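Glutaredoxin (Populus tremula x Populus tremuloides, PDB 2E7P) binds a glutathione-ligated [2Fe-2S] cluster and probably reduces low-molecular-weight and protein disulfides with glutathione. Local coordinates at residues 9-17 / 57-68. Numbering follows the deposited sequence.
Sequences ALKKAKELA and DGSQLQSALAHW. With GSH (glutathione), chain H.
Trp-68 lies under the side chain of Lys-14, and Leu-61 presses against Ala-9: these are the two bumps that helix 58-69 pushes into helix 3-18. The short segments cross at -79°, with axes 8.4 Å apart. Alanines at the crossing allow this: Ala-64 CB sits 3.8 Å from Leu-10 CA, and Ala-9 and Ala-13 lie beside it. On one flank, Leu-61 fits as a knob into the hollow of Ala-9, Lys-12, Ala-13 and Leu-16. Its CD1 reaches Ala-9 O at 3.5 Å and also rests on the aliphatic chain of Lys-12, while CD2 meets Leu-16 CD1. On the other flank, Trp-68 fills the hollow of Leu-10, Ala-13, Lys-14 and Ala-17. Its CG stands anti to the backbone N (chi1 166°), which sends the indole across to helix 3-18. Lys-14 lies extended over one face, with CG 3.5 Å from the centroid of the six-membered ring in a CH-pi contact. Lys-14 NZ makes a cation-pi contact over the five-membered ring. Ala-17 CB touches the ring edge in plane, 3.8 Å from Trp-68 CH2. Leu-10 CD1 packs on Trp-68 CB. Replacing Trp-68 with an alanine would probably open a gap between Leu-10 and Ala-17 and leave the Lys-14 ammonium without its aromatic partner.

The indole also meets Phe-78 of strand 76-79, and Leu-65 and Ala-17 touch Phe-25 of strand 22-26. The two helices thus pack together against the central sheet of the thioredoxin fold. Gln-62 NE2 instead binds glutathione O32 (2.7 Å).

Lys-12 NZ forms a salt bridge to Asp-57 OD2 (2.8 Å), approaching from above the carboxylate plane. A water links the same NZ to Asp-57 OD1. Apolar fit therefore carries the contact, while both lysines pack their carbon chains and keep their charges at its rim.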
loop_
_atom_site.group_PDB
_atom_site.type_symbol
_atom_site.label_atom_id
_atom_site.label_comp_id
_atom_site.label_asym_id
_atom_site.label_seq_id
_atom_site.Cartn_x
_atom_site.Cartn_y
_atom_site.Cartn_z
ATOM N N ALA C 9 23.895 -7.431 4.721
ATOM C CA ALA C 9 22.603 -6.769 4.467
ATOM C C ALA C 9 22.521 -5.417 5.165
ATOM O O ALA C 9 22.033 -4.447 4.599
ATOM C CB ALA C 9 21.468 -7.652 4.907
ATOM N N LEU C 10 23.011 -5.360 6.397
ATOM C CA LEU C 10 23.043 -4.120 7.132
ATOM C C LEU C 10 23.956 -3.120 6.424
ATOM O O LEU C 10 23.615 -1.932 6.288
ATOM C CB LEU C 10 23.521 -4.356 8.563
ATOM C CG LEU C 10 23.650 -3.081 9.409
ATOM C CD1 LEU C 10 22.298 -2.347 9.541
ATOM C CD2 LEU C 10 24.209 -3.438 10.765
ATOM N N LYS C 11 25.111 -3.614 5.976
ATOM C CA LYS C 11 26.077 -2.824 5.220
ATOM C C LYS C 11 25.419 -2.237 3.977
ATOM O O LYS C 11 25.528 -1.039 3.736
ATOM C CB LYS C 11 27.289 -3.684 4.812
ATOM C CG LYS C 11 28.410 -2.879 4.165
ATOM C CD LYS C 11 29.676 -3.690 4.016
ATOM C CE LYS C 11 30.893 -2.796 4.253
ATOM N NZ LYS C 11 31.311 -2.101 3.003
ATOM N N LYS C 12 24.739 -3.102 3.217
ATOM C CA LYS C 12 24.067 -2.723 1.980
ATOM C C LYS C 12 22.932 -1.698 2.236
ATOM O O LYS C 12 22.854 -0.675 1.540
ATOM C CB LYS C 12 23.563 -3.970 1.250
ATOM C CG LYS C 12 22.927 -3.687 -0.071
ATOM C CD LYS C 12 22.350 -4.950 -0.643
ATOM C CE LYS C 12 22.151 -4.857 -2.129
ATOM N NZ LYS C 12 22.203 -6.222 -2.723
ATOM N N ALA C 13 22.105 -1.933 3.259
ATOM C CA ALA C 13 21.054 -0.954 3.634
ATOM C C ALA C 13 21.617 0.431 3.975
ATOM O O ALA C 13 21.115 1.461 3.512
ATOM C CB ALA C 13 20.174 -1.491 4.796
ATOM N N LYS C 14 22.657 0.468 4.798
ATOM C CA LYS C 14 23.269 1.746 5.164
ATOM C C LYS C 14 23.802 2.534 3.958
ATOM O O LYS C 14 23.683 3.756 3.908
ATOM C CB LYS C 14 24.347 1.551 6.224
ATOM C CG LYS C 14 23.777 1.261 7.617
ATOM C CD LYS C 14 24.837 1.408 8.702
ATOM C CE LYS C 14 24.451 0.653 9.971
ATOM N NZ LYS C 14 25.188 1.227 11.133
ATOM N N GLU C 15 24.374 1.812 2.995
ATOM C CA GLU C 15 24.898 2.408 1.784
ATOM C C GLU C 15 23.762 3.003 0.964
ATOM O O GLU C 15 23.820 4.164 0.559
ATOM C CB GLU C 15 25.600 1.358 0.934
ATOM C CG GLU C 15 26.977 0.927 1.440
ATOM C CD GLU C 15 27.640 -0.060 0.488
ATOM O OE1 GLU C 15 27.996 0.380 -0.647
ATOM O OE2 GLU C 15 27.793 -1.261 0.867
ATOM N N LEU C 16 22.754 2.180 0.697
ATOM C CA LEU C 16 21.546 2.613 0.005
ATOM C C LEU C 16 20.973 3.873 0.633
ATOM O O LEU C 16 20.683 4.822 -0.071
ATOM C CB LEU C 16 20.497 1.502 -0.022
ATOM C CG LEU C 16 20.816 0.357 -0.968
ATOM C CD1 LEU C 16 19.799 -0.773 -0.789
ATOM C CD2 LEU C 16 20.895 0.800 -2.462
ATOM N N ALA C 17 20.879 3.886 1.960
ATOM C CA ALA C 17 20.239 4.991 2.707
ATOM C C ALA C 17 20.926 6.352 2.540
ATOM O O ALA C 17 20.280 7.420 2.655
ATOM C CB ALA C 17 20.151 4.633 4.173
ATOM N N ASP C 57 17.102 -9.629 -2.315
ATOM C CA ASP C 57 17.435 -9.512 -0.900
ATOM C C ASP C 57 16.549 -8.468 -0.156
ATOM O O ASP C 57 16.920 -7.964 0.906
ATOM C CB ASP C 57 18.912 -9.149 -0.774
ATOM C CG ASP C 57 19.224 -7.847 -1.443
ATOM O OD1 ASP C 57 18.463 -7.478 -2.374
ATOM O OD2 ASP C 57 20.204 -7.197 -1.031
ATOM N N GLY C 58 15.378 -8.163 -0.722
ATOM C CA GLY C 58 14.481 -7.140 -0.149
ATOM C C GLY C 58 14.134 -7.416 1.295
ATOM O O GLY C 58 14.192 -6.539 2.139
ATOM N N SER C 59 13.801 -8.668 1.561
ATOM C CA SER C 59 13.446 -9.165 2.881
ATOM C C SER C 59 14.560 -8.851 3.881
ATOM O O SER C 59 14.326 -8.302 4.951
ATOM C CB SER C 59 13.288 -10.687 2.769
ATOM O OG SER C 59 12.118 -11.108 3.416
ATOM N N GLN C 60 15.786 -9.213 3.513
ATOM C CA GLN C 60 16.942 -9.048 4.398
ATOM C C GLN C 60 17.278 -7.572 4.622
ATOM O O GLN C 60 17.674 -7.181 5.723
ATOM C CB GLN C 60 18.164 -9.791 3.829
ATOM C CG GLN C 60 17.968 -11.299 3.676
ATOM C CD GLN C 60 17.415 -11.703 2.307
ATOM O OE1 GLN C 60 16.334 -11.263 1.884
ATOM N NE2 GLN C 60 18.161 -12.562 1.611
ATOM N N LEU C 61 17.133 -6.768 3.563
ATOM C CA LEU C 61 17.310 -5.321 3.653
ATOM C C LEU C 61 16.317 -4.689 4.602
ATOM O O LEU C 61 16.683 -3.815 5.392
ATOM C CB LEU C 61 17.158 -4.700 2.280
ATOM C CG LEU C 61 18.355 -4.128 1.517
ATOM C CD1 LEU C 61 19.727 -4.670 1.915
ATOM C CD2 LEU C 61 18.119 -4.200 -0.011
ATOM N N GLN C 62 15.068 -5.154 4.536
ATOM C CA GLN C 62 13.998 -4.671 5.405
ATOM C C GLN C 62 14.240 -4.987 6.872
ATOM O O GLN C 62 14.093 -4.108 7.713
ATOM C CB GLN C 62 12.643 -5.222 4.984
ATOM C CG GLN C 62 11.438 -4.421 5.609
ATOM C CD GLN C 62 10.143 -4.679 4.872
ATOM O OE1 GLN C 62 10.165 -5.117 3.736
ATOM N NE2 GLN C 62 9.003 -4.393 5.509
ATOM N N SER C 63 14.632 -6.229 7.189
ATOM C CA SER C 63 14.928 -6.557 8.583
ATOM C C SER C 63 16.196 -5.853 9.084
ATOM O O SER C 63 16.235 -5.387 10.224
ATOM C CB SER C 63 14.902 -8.080 8.861
ATOM O OG SER C 63 15.943 -8.723 8.185
ATOM N N ALA C 64 17.200 -5.691 8.213
ATOM C CA ALA C 64 18.343 -4.809 8.520
ATOM C C ALA C 64 17.857 -3.400 8.852
ATOM O O ALA C 64 18.397 -2.742 9.748
ATOM C CB ALA C 64 19.334 -4.744 7.333
ATOM N N LEU C 65 16.876 -2.898 8.104
ATOM C CA LEU C 65 16.383 -1.563 8.390
ATOM C C LEU C 65 15.629 -1.553 9.723
ATOM O O LEU C 65 15.736 -0.587 10.481
ATOM C CB LEU C 65 15.488 -1.020 7.255
ATOM C CG LEU C 65 16.222 -0.494 6.008
ATOM C CD1 LEU C 65 15.217 -0.429 4.835
ATOM C CD2 LEU C 65 16.810 0.888 6.292
ATOM N N ALA C 66 14.899 -2.626 10.000
ATOM C CA ALA C 66 14.217 -2.786 11.277
ATOM C C ALA C 66 15.205 -2.742 12.442
ATOM O O ALA C 66 15.070 -1.917 13.358
ATOM C CB ALA C 66 13.395 -4.040 11.292
ATOM N N HIS C 67 16.233 -3.588 12.375
ATOM C CA HIS C 67 17.247 -3.625 13.441
ATOM C C HIS C 67 17.935 -2.269 13.608
ATOM O O HIS C 67 18.208 -1.803 14.719
ATOM C CB HIS C 67 18.302 -4.678 13.124
ATOM C CG HIS C 67 17.890 -6.073 13.465
ATOM N ND1 HIS C 67 17.632 -6.478 14.758
ATOM C CD2 HIS C 67 17.715 -7.169 12.684
ATOM C CE1 HIS C 67 17.311 -7.762 14.760
ATOM N NE2 HIS C 67 17.372 -8.211 13.518
ATOM N N TRP C 68 18.209 -1.609 12.497
ATOM C CA TRP C 68 19.031 -0.416 12.581
ATOM C C TRP C 68 18.237 0.819 13.014
ATOM O O TRP C 68 18.675 1.583 13.907
ATOM C CB TRP C 68 19.800 -0.241 11.258
ATOM C CG TRP C 68 20.456 1.088 11.016
ATOM C CD1 TRP C 68 21.167 1.828 11.911
ATOM C CD2 TRP C 68 20.531 1.783 9.769
ATOM N NE1 TRP C 68 21.622 2.982 11.315
ATOM C CE2 TRP C 68 21.261 2.967 9.994
ATOM C CE3 TRP C 68 20.037 1.518 8.473
ATOM C CZ2 TRP C 68 21.522 3.911 8.968
ATOM C CZ3 TRP C 68 20.250 2.468 7.458
ATOM C CH2 TRP C 68 20.983 3.650 7.713
HETATM N N1 GSH H . 2.948 4.453 10.539
HETATM C CA1 GSH H . 3.669 3.909 9.385
HETATM C C1 GSH H . 4.006 5.051 8.470
HETATM O O11 GSH H . 4.848 4.938 7.532
HETATM O O12 GSH H . 3.422 6.132 8.712
HETATM C CB1 GSH H . 2.822 2.811 8.719
HETATM C CG1 GSH H . 3.563 2.080 7.577
HETATM C CD1 GSH H . 2.918 0.762 7.239
HETATM O OE1 GSH H . 1.979 0.320 7.884
HETATM N N2 GSH H . 3.480 0.069 6.255
HETATM C CA2 GSH H . 2.967 -1.249 5.861
HETATM C C2 GSH H . 4.147 -2.195 5.792
HETATM O O2 GSH H . 5.314 -1.796 5.602
HETATM C CB2 GSH H . 2.262 -1.146 4.470
HETATM S SG2 GSH H . 0.833 -0.073 4.019
HETATM N N3 GSH H . 3.917 -3.503 5.943
HETATM C CA3 GSH H . 4.979 -4.465 5.853
HETATM C C3 GSH H . 5.452 -4.500 4.405
HETATM O O31 GSH H . 4.684 -4.222 3.452
HETATM O O32 GSH H . 6.628 -4.832 4.199
HETATM O O HOH W 1 19.740 -5.538 -4.090
#